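Local coordinates for KaiC-like domain-containing protein (Pyrococcus horikoshii, PDB 3BS4) that is of unknown function but has a KaiC-like domain, probably of the RecA-type alpha/beta fold of many nucleotide-binding proteins, and was crystallised with an unidentified peptide, at residues Y59-I64 against P101-L106; V73-Y78 against L84-T89; T211-S214 against G219-R222. All coordinates share one frame; numbering follows the deposited sequence.

Contact 1: residues Y59-I64 against P101-L106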
loop_
_atom_site.group_PDB
_atom_site.type_symbol
_atom_site.label_atom_id
_atom_site.label_comp_id
_atom_site.label_asym_id
_atom_site.label_seq_id
_atom_site.Cartn_x
_atom_site.Cartn_y
_atom_site.Cartn_z
ATOM N N TYR A 59 9.447 -2.437 -6.955
ATOM C CA TYR A 59 9.890 -3.775 -7.374
ATOM C C TYR A 59 9.444 -4.089 -8.788
ATOM O O TYR A 59 8.355 -3.676 -9.206
ATOM C CB TYR A 59 9.372 -4.868 -6.400
ATOM C CG TYR A 59 9.808 -4.577 -4.993
ATOM C CD1 TYR A 59 11.145 -4.743 -4.628
ATOM C CD2 TYR A 59 8.921 -4.023 -4.064
ATOM C CE1 TYR A 59 11.588 -4.429 -3.361
ATOM C CE2 TYR A 59 9.355 -3.694 -2.791
ATOM C CZ TYR A 59 10.694 -3.900 -2.451
ATOM O OH TYR A 59 11.193 -3.589 -1.201
ATOM N N PRO A 60 10.278 -4.851 -9.514
ATOM C CA PRO A 60 9.861 -5.345 -10.825
ATOM C C PRO A 60 8.577 -6.152 -10.691
ATOM O O PRO A 60 8.390 -6.863 -9.709
ATOM C CB PRO A 60 10.996 -6.280 -11.236
ATOM C CG PRO A 60 12.178 -5.913 -10.380
ATOM C CD PRO A 60 11.633 -5.287 -9.132
ATOM N N LEU A 61 7.707 -6.034 -11.685
ATOM C CA LEU A 61 6.462 -6.776 -11.694
ATOM C C LEU A 61 6.660 -8.290 -11.486
ATOM O O LEU A 61 5.918 -8.928 -10.757
ATOM C CB LEU A 61 5.722 -6.501 -12.999
ATOM C CG LEU A 61 4.329 -7.109 -13.091
ATOM C CD1 LEU A 61 3.424 -6.591 -11.965
ATOM C CD2 LEU A 61 3.750 -6.836 -14.472
ATOM N N GLN A 62 7.669 -8.862 -12.129
ATOM C CA GLN A 62 7.889 -10.292 -12.007
ATOM C C GLN A 62 8.208 -10.691 -10.572
ATOM O O GLN A 62 7.850 -11.782 -10.131
ATOM C CB GLN A 62 8.979 -10.756 -12.979
ATOM C CG GLN A 62 8.585 -10.590 -14.464
ATOM C CD GLN A 62 7.282 -11.315 -14.873
ATOM O OE1 GLN A 62 6.483 -10.774 -15.644
ATOM N NE2 GLN A 62 7.084 -12.539 -14.378
ATOM N N LEU A 63 8.855 -9.790 -9.832
ATOM C CA LEU A 63 9.094 -10.024 -8.419
ATOM C C LEU A 63 7.817 -9.932 -7.565
ATOM O O LEU A 63 7.626 -10.725 -6.655
ATOM C CB LEU A 63 10.186 -9.079 -7.891
ATOM C CG LEU A 63 10.643 -9.292 -6.443
ATOM C CD1 LEU A 63 11.111 -10.734 -6.181
ATOM C CD2 LEU A 63 11.741 -8.304 -6.072
ATOM N N ILE A 64 6.950 -8.955 -7.848
ATOM C CA ILE A 64 5.649 -8.864 -7.188
ATOM C C ILE A 64 4.847 -10.148 -7.405
ATOM O O ILE A 64 4.197 -10.647 -6.489
ATOM C CB ILE A 64 4.851 -7.661 -7.723
ATOM C CG1 ILE A 64 5.551 -6.349 -7.326
ATOM C CG2 ILE A 64 3.396 -7.696 -7.238
ATOM C CD1 ILE A 64 5.652 -6.117 -5.803
ATOM N N PRO A 101 -2.904 -7.962 -19.262
ATOM C CA PRO A 101 -4.188 -7.311 -18.958
ATOM C C PRO A 101 -4.231 -6.812 -17.520
ATOM O O PRO A 101 -3.767 -7.504 -16.617
ATOM C CB PRO A 101 -5.210 -8.436 -19.153
ATOM C CG PRO A 101 -4.524 -9.415 -20.068
ATOM C CD PRO A 101 -3.083 -9.371 -19.654
ATOM N N GLY A 102 -4.766 -5.612 -17.320
ATOM C CA GLY A 102 -4.898 -5.046 -15.983
ATOM C C GLY A 102 -3.668 -4.308 -15.482
ATOM O O GLY A 102 -3.669 -3.816 -14.348
ATOM N N VAL A 103 -2.631 -4.224 -16.311
ATOM C CA VAL A 103 -1.365 -3.553 -15.925
ATOM C C VAL A 103 -1.185 -2.293 -16.756
ATOM O O VAL A 103 -1.039 -2.354 -17.991
ATOM C CB VAL A 103 -0.109 -4.452 -16.079
ATOM C CG1 VAL A 103 1.169 -3.712 -15.614
ATOM C CG2 VAL A 103 -0.250 -5.734 -15.288
ATOM N N TRP A 104 -1.199 -1.166 -16.056
ATOM C CA TRP A 104 -1.072 0.152 -16.658
ATOM C C TRP A 104 0.346 0.651 -16.586
ATOM O O TRP A 104 0.999 0.530 -15.543
ATOM C CB TRP A 104 -1.967 1.151 -15.936
ATOM C CG TRP A 104 -3.143 1.577 -16.730
ATOM C CD1 TRP A 104 -4.224 0.817 -17.060
ATOM C CD2 TRP A 104 -3.371 2.874 -17.296
ATOM N NE1 TRP A 104 -5.110 1.555 -17.803
ATOM C CE2 TRP A 104 -4.615 2.822 -17.959
ATOM C CE3 TRP A 104 -2.644 4.072 -17.316
ATOM C CZ2 TRP A 104 -5.153 3.921 -18.632
ATOM C CZ3 TRP A 104 -3.189 5.176 -17.979
ATOM C CH2 TRP A 104 -4.427 5.086 -18.629
ATOM N N TYR A 105 0.816 1.220 -17.695
ATOM C CA TYR A 105 2.138 1.839 -17.785
ATOM C C TYR A 105 2.009 3.331 -17.991
ATOM O O TYR A 105 1.168 3.766 -18.771
ATOM C CB TYR A 105 2.928 1.218 -18.926
ATOM C CG TYR A 105 3.377 -0.136 -18.517
ATOM C CD1 TYR A 105 4.524 -0.286 -17.736
ATOM C CD2 TYR A 105 2.628 -1.274 -18.827
ATOM C CE1 TYR A 105 4.935 -1.528 -17.313
ATOM C CE2 TYR A 105 3.038 -2.529 -18.394
ATOM C CZ TYR A 105 4.196 -2.635 -17.630
ATOM O OH TYR A 105 4.641 -3.861 -17.166
ATOM N N LEU A 106 2.841 4.095 -17.288
ATOM C CA LEU A 106 2.834 5.557 -17.370
ATOM C C LEU A 106 3.795 6.005 -18.461
ATOM O O LEU A 106 4.982 5.661 -18.437
ATOM C CB LEU A 106 3.230 6.197 -16.036
ATOM C CG LEU A 106 2.522 5.650 -14.788
ATOM C CD1 LEU A 106 3.371 5.893 -13.550
ATOM C CD2 LEU A 106 1.109 6.196 -14.619
#
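Leu61 lays its CD2 methyl against two side chains of 101-106, touching Val103 CG1 at 4.2 Å and Tyr105 OH at 4.1 Å. Its CG stands anti to the backbone N (chi1 -174°), which carries the branched end off the first turn of the helix toward the strand. Leucine suits the place because one methyl can meet both neighbours while the backbones stay well apart, with 9.5 Å between Leu61 CA and Val103 CA. Val103, beta-branched as is common in strands, points toward the helix. Tyr105 has to reach further: its CB leaves obliquely, but the long ring brings the hydroxyl up to the CD2 methyl, and the two side chains cross at a slant. That hydroxyl also makes a weak hydrogen bond to Asp88. Gly102, in the loop just before the strand, has a phi of 86°, where a CB would jam against the carbonyl O of Pro101. The contact thus joins the start of helix 61-70 to the edge strand 103-104, which pairs with strand 84-87; from strand 103-104 itself, Trp104 packs on Ala122 and Asp125 of helix 115-132.

Contact 2: residues V73-Y78 against L84-T89; sequences VDVIKY and LAIVDT
A helix-turn-strand unit, part of the alternating helix and strand pattern of this alpha/beta domain, brings 73-78 against 84-89: the short helix 75-80 leads through a tight connection into strand 84-87. One backbone bond marks the junction, from Leu84 N to Tyr78 O at 3.2 Å. Its N-H points well at the oxygen (157°), but the donor lies above the carbonyl plane, 58° out of it, so no lone pair is met squarely. Beside this bond the CB atoms of Tyr78 and Leu84 press together at 3.8 Å. The tyrosine takes part through this first carbon, for its ring swings away from the strand toward Leu46 and Lys47, and an aromatic residue there can cover the surface of helix 34-47 as well.

Deeper in, Val75 CG1 rests against two strand methyls, 3.8 Å from Leu84 CD2 and 4.0 Å from Ile86 CD1. Leu84 brings its methyl across because its CG is anti to the backbone N (chi1 174°), and it meets the valine at a slant; Ile86 crosses the valine at about a right angle. Two residues apart on the strand, Leu84 and Ile86 both point to the helix, whereas Ala85 between them turns away. Aliphatic residues suit this buried seam: the three methyls form a close triangle, and a compact valine lets the helix come near the strand. At the solvent side Lys77 NZ forms a salt bridge with Asp74 OD2 at 3.4 Å, and Asp74 occupies the N-cap position of the helix.

Around the seam, Val75 also packs on Ile65 and Leu68 of helix 61-70, Ala85 and Val87 meet helix 115-132, and strand 84-87 runs between strands 51-56 and 103-104.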
loop_
_atom_site.group_PDB
_atom_site.type_symbol
_atom_site.label_atom_id
_atom_site.label_comp_id
_atom_site.label_asym_id
_atom_site.label_seq_id
_atom_site.Cartn_x
_atom_site.Cartn_y
_atom_site.Cartn_z
ATOM N N VAL A 73 -1.585 -16.388 -4.129
ATOM C CA VAL A 73 -2.248 -15.459 -5.043
ATOM C C VAL A 73 -1.588 -15.562 -6.406
ATOM O O VAL A 73 -0.396 -15.294 -6.552
ATOM C CB VAL A 73 -2.160 -13.993 -4.538
ATOM C CG1 VAL A 73 -2.673 -13.012 -5.606
ATOM C CG2 VAL A 73 -2.941 -13.836 -3.242
ATOM N N ASP A 74 -2.377 -15.962 -7.395
ATOM C CA ASP A 74 -1.924 -15.987 -8.771
ATOM C C ASP A 74 -2.327 -14.663 -9.414
ATOM O O ASP A 74 -3.481 -14.467 -9.796
ATOM C CB ASP A 74 -2.557 -17.181 -9.501
ATOM C CG ASP A 74 -2.040 -17.349 -10.918
ATOM O OD1 ASP A 74 -1.487 -16.386 -11.498
ATOM O OD2 ASP A 74 -2.205 -18.459 -11.471
ATOM N N VAL A 75 -1.363 -13.749 -9.514
ATOM C CA VAL A 75 -1.635 -12.387 -9.960
ATOM C C VAL A 75 -2.361 -12.334 -11.316
ATOM O O VAL A 75 -3.322 -11.582 -11.463
ATOM C CB VAL A 75 -0.352 -11.533 -9.965
ATOM C CG1 VAL A 75 -0.560 -10.203 -10.686
ATOM C CG2 VAL A 75 0.109 -11.276 -8.527
ATOM N N ILE A 76 -1.911 -13.124 -12.291
ATOM C CA ILE A 76 -2.537 -13.116 -13.629
ATOM C C ILE A 76 -4.042 -13.378 -13.593
ATOM O O ILE A 76 -4.804 -12.734 -14.322
ATOM C CB ILE A 76 -1.909 -14.150 -14.594
ATOM C CG1 ILE A 76 -0.434 -14.415 -14.243
ATOM C CG2 ILE A 76 -2.143 -13.730 -16.055
ATOM C CD1 ILE A 76 0.605 -13.784 -15.141
ATOM N N LYS A 77 -4.467 -14.318 -12.752
ATOM C CA LYS A 77 -5.888 -14.658 -12.620
ATOM C C LYS A 77 -6.701 -13.487 -12.074
ATOM O O LYS A 77 -7.795 -13.215 -12.539
ATOM C CB LYS A 77 -6.081 -15.874 -11.710
ATOM C CG LYS A 77 -5.250 -17.070 -12.118
ATOM C CD LYS A 77 -5.849 -18.383 -11.643
ATOM C CE LYS A 77 -5.040 -19.570 -12.168
ATOM N NZ LYS A 77 -4.671 -19.412 -13.607
ATOM N N TYR A 78 -6.165 -12.804 -11.062
ATOM C CA TYR A 78 -6.867 -11.660 -10.495
ATOM C C TYR A 78 -6.869 -10.492 -11.464
ATOM O O TYR A 78 -7.822 -9.720 -11.503
ATOM C CB TYR A 78 -6.244 -11.244 -9.157
ATOM C CG TYR A 78 -6.596 -12.184 -8.025
ATOM C CD1 TYR A 78 -7.765 -12.023 -7.299
ATOM C CD2 TYR A 78 -5.754 -13.245 -7.690
ATOM C CE1 TYR A 78 -8.097 -12.897 -6.260
ATOM C CE2 TYR A 78 -6.073 -14.113 -6.661
ATOM C CZ TYR A 78 -7.243 -13.935 -5.954
ATOM O OH TYR A 78 -7.561 -14.796 -4.921
ATOM N N LEU A 84 -7.955 -7.139 -9.689
ATOM C CA LEU A 84 -6.713 -6.430 -9.377
ATOM C C LEU A 84 -6.324 -5.514 -10.539
ATOM O O LEU A 84 -6.376 -5.934 -11.703
ATOM C CB LEU A 84 -5.617 -7.461 -9.118
ATOM C CG LEU A 84 -4.182 -6.976 -8.899
ATOM C CD1 LEU A 84 -4.109 -6.072 -7.658
ATOM C CD2 LEU A 84 -3.234 -8.168 -8.807
ATOM N N ALA A 85 -5.952 -4.272 -10.220
ATOM C CA ALA A 85 -5.379 -3.345 -11.207
ATOM C C ALA A 85 -3.987 -2.983 -10.716
ATOM O O ALA A 85 -3.809 -2.738 -9.529
ATOM C CB ALA A 85 -6.222 -2.100 -11.334
ATOM N N ILE A 86 -3.014 -2.969 -11.623
ATOM C CA ILE A 86 -1.645 -2.605 -11.244
ATOM C C ILE A 86 -1.194 -1.443 -12.091
ATOM O O ILE A 86 -1.315 -1.486 -13.323
ATOM C CB ILE A 86 -0.641 -3.779 -11.403
ATOM C CG1 ILE A 86 -1.052 -4.955 -10.506
ATOM C CG2 ILE A 86 0.784 -3.316 -11.067
ATOM C CD1 ILE A 86 -0.199 -6.210 -10.639
ATOM N N VAL A 87 -0.701 -0.388 -11.441
ATOM C CA VAL A 87 0.055 0.633 -12.170
ATOM C C VAL A 87 1.515 0.262 -11.967
ATOM O O VAL A 87 2.031 0.319 -10.845
ATOM C CB VAL A 87 -0.219 2.050 -11.659
ATOM C CG1 VAL A 87 0.602 3.088 -12.448
ATOM C CG2 VAL A 87 -1.724 2.386 -11.699
ATOM N N ASP A 88 2.176 -0.145 -13.038
ATOM C CA ASP A 88 3.565 -0.576 -12.932
ATOM C C ASP A 88 4.498 0.617 -13.041
ATOM O O ASP A 88 5.114 0.881 -14.077
ATOM C CB ASP A 88 3.891 -1.675 -13.949
ATOM C CG ASP A 88 5.292 -2.230 -13.777
ATOM O OD1 ASP A 88 5.977 -1.861 -12.808
ATOM O OD2 ASP A 88 5.714 -3.065 -14.610
ATOM N N THR A 89 4.583 1.346 -11.939
ATOM C CA THR A 89 5.427 2.524 -11.859
ATOM C C THR A 89 6.901 2.146 -12.037
ATOM O O THR A 89 7.667 2.847 -12.724
ATOM C CB THR A 89 5.159 3.232 -10.518
ATOM O OG1 THR A 89 3.772 3.606 -10.488
ATOM C CG2 THR A 89 6.020 4.488 -10.368
#

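Contact 3: residues T211-S214 against G219-R222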
loop_
_atom_site.group_PDB
_atom_site.type_symbol
_atom_site.label_atom_id
_atom_site.label_comp_id
_atom_site.label_asym_id
_atom_site.label_seq_id
_atom_site.Cartn_x
_atom_site.Cartn_y
_atom_site.Cartn_z
ATOM N N THR A 211 7.062 -1.115 12.233
ATOM C CA THR A 211 7.666 -2.398 12.619
ATOM C C THR A 211 9.168 -2.237 12.776
ATOM O O THR A 211 9.808 -1.429 12.094
ATOM C CB THR A 211 7.367 -3.525 11.617
ATOM O OG1 THR A 211 8.027 -3.270 10.363
ATOM C CG2 THR A 211 5.864 -3.662 11.393
ATOM N N ARG A 212 9.730 -3.003 13.701
ATOM C CA ARG A 212 11.165 -2.921 13.961
ATOM C C ARG A 212 11.639 -4.186 14.639
ATOM O O ARG A 212 10.839 -4.913 15.220
ATOM C CB ARG A 212 11.479 -1.720 14.837
ATOM C CG ARG A 212 10.846 -1.792 16.217
ATOM C CD ARG A 212 11.354 -0.670 17.088
ATOM N NE ARG A 212 10.913 -0.811 18.475
ATOM C CZ ARG A 212 10.916 0.188 19.354
ATOM N NH1 ARG A 212 11.327 1.397 18.997
ATOM N NH2 ARG A 212 10.501 -0.025 20.597
ATOM N N SER A 213 12.944 -4.423 14.557
ATOM C CA SER A 213 13.582 -5.609 15.117
ATOM C C SER A 213 14.455 -5.225 16.304
ATOM O O SER A 213 14.989 -4.116 16.364
ATOM C CB SER A 213 14.490 -6.258 14.059
ATOM O OG SER A 213 13.773 -6.579 12.875
ATOM N N SER A 214 14.595 -6.160 17.237
ATOM C CA SER A 214 15.505 -6.020 18.360
ATOM C C SER A 214 16.343 -7.299 18.361
ATOM O O SER A 214 15.807 -8.405 18.279
ATOM C CB SER A 214 14.695 -5.870 19.661
ATOM O OG SER A 214 15.505 -5.978 20.823
ATOM N N GLY A 219 17.910 -14.518 20.012
ATOM C CA GLY A 219 17.268 -14.421 18.700
ATOM C C GLY A 219 16.637 -13.060 18.464
ATOM O O GLY A 219 16.657 -12.203 19.330
ATOM N N ILE A 220 16.097 -12.872 17.267
ATOM C CA ILE A 220 15.466 -11.611 16.884
ATOM C C ILE A 220 14.074 -11.522 17.514
ATOM O O ILE A 220 13.345 -12.524 17.565
ATOM C CB ILE A 220 15.387 -11.510 15.323
ATOM C CG1 ILE A 220 14.755 -10.193 14.867
ATOM C CG2 ILE A 220 14.615 -12.707 14.722
ATOM C CD1 ILE A 220 14.872 -9.973 13.355
ATOM N N LYS A 221 13.743 -10.338 18.032
ATOM C CA LYS A 221 12.399 -10.011 18.502
ATOM C C LYS A 221 11.848 -8.977 17.521
ATOM O O LYS A 221 12.509 -7.969 17.239
ATOM C CB LYS A 221 12.443 -9.423 19.915
ATOM C CG LYS A 221 11.076 -9.068 20.478
ATOM C CD LYS A 221 11.204 -8.423 21.842
ATOM C CE LYS A 221 9.832 -8.125 22.431
ATOM N NZ LYS A 221 9.955 -7.699 23.872
ATOM N N ARG A 222 10.665 -9.247 16.982
ATOM C CA ARG A 222 10.030 -8.322 16.040
ATOM C C ARG A 222 8.850 -7.652 16.730
ATOM O O ARG A 222 8.059 -8.322 17.391
ATOM C CB ARG A 222 9.606 -9.058 14.775
ATOM C CG ARG A 222 10.775 -9.574 13.930
ATOM C CD ARG A 222 10.281 -10.337 12.713
ATOM N NE ARG A 222 11.388 -10.631 11.810
ATOM C CZ ARG A 222 12.013 -11.798 11.736
ATOM N NH1 ARG A 222 11.625 -12.823 12.498
ATOM N NH2 ARG A 222 13.013 -11.947 10.876
#
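Ile220 folds its end over Ser213 and Arg222, although its CB bond stands off the strand, aimed neither at 211-214 nor away from it. With CG1 anti to the backbone N (chi1 -179°) and the chain extended, CD1 comes 3.6 Å from Ser213 OG and also lies 3.5 Å above one face of the Arg222 guanidinium, offset toward its rim. The methyl thus lies against the serine hydroxyl and part of one guanidinium face. Ser213 and Arg222 form a non-hydrogen-bonded pair with their side chains on one face of the sheet. Serine is small enough to fit beneath the isoleucine, and its OG is hydrogen-bonded to Asp29; the longer arginine reaches past to give NE to the carbonyl of Ser31.

The other face carries Ser214 and Lys221, a hydrogen-bonded pair whose CB atoms lie 4.2 Å apart. Lys221 runs out fully extended, away from the serine, and its NZ ends in a salt bridge with Glu253. Between the pair two backbone bonds close a ring, Ser214 N to Lys221 O and Lys221 N to Ser214 O, both 2.8 Å and both in the carbonyl plane; the second is nearly straight, at 177°. Gly219 has a phi of 137°, which suits a residue lacking CB. Such alternating pairs are the signature of antiparallel strands; the short turn between 207-216 and 219-228 makes this pair a beta hairpin.

From the N terminus, contact 1 opens first, at 59-64, and closes only at 101-106; contact 2, from 73-78 to 84-89, lies wholly inside that loop. The nested pair shares one region: their centres are about 7 Å apart, helices 61-70 and 75-80 follow each other, and strand 103-104 pairs beside strand 84-87 through probable backbone hydrogen bonds from Trp104 N to Ile86 O and from Asp88 N to Trp104 O. Contact 3 comes later, in series, closing a short hairpin loop. Its centre is about 31 Å from both others, yet all three reach the same mixed sheet, contacts 1 and 2 at its parallel end and contact 3 in its antiparallel part.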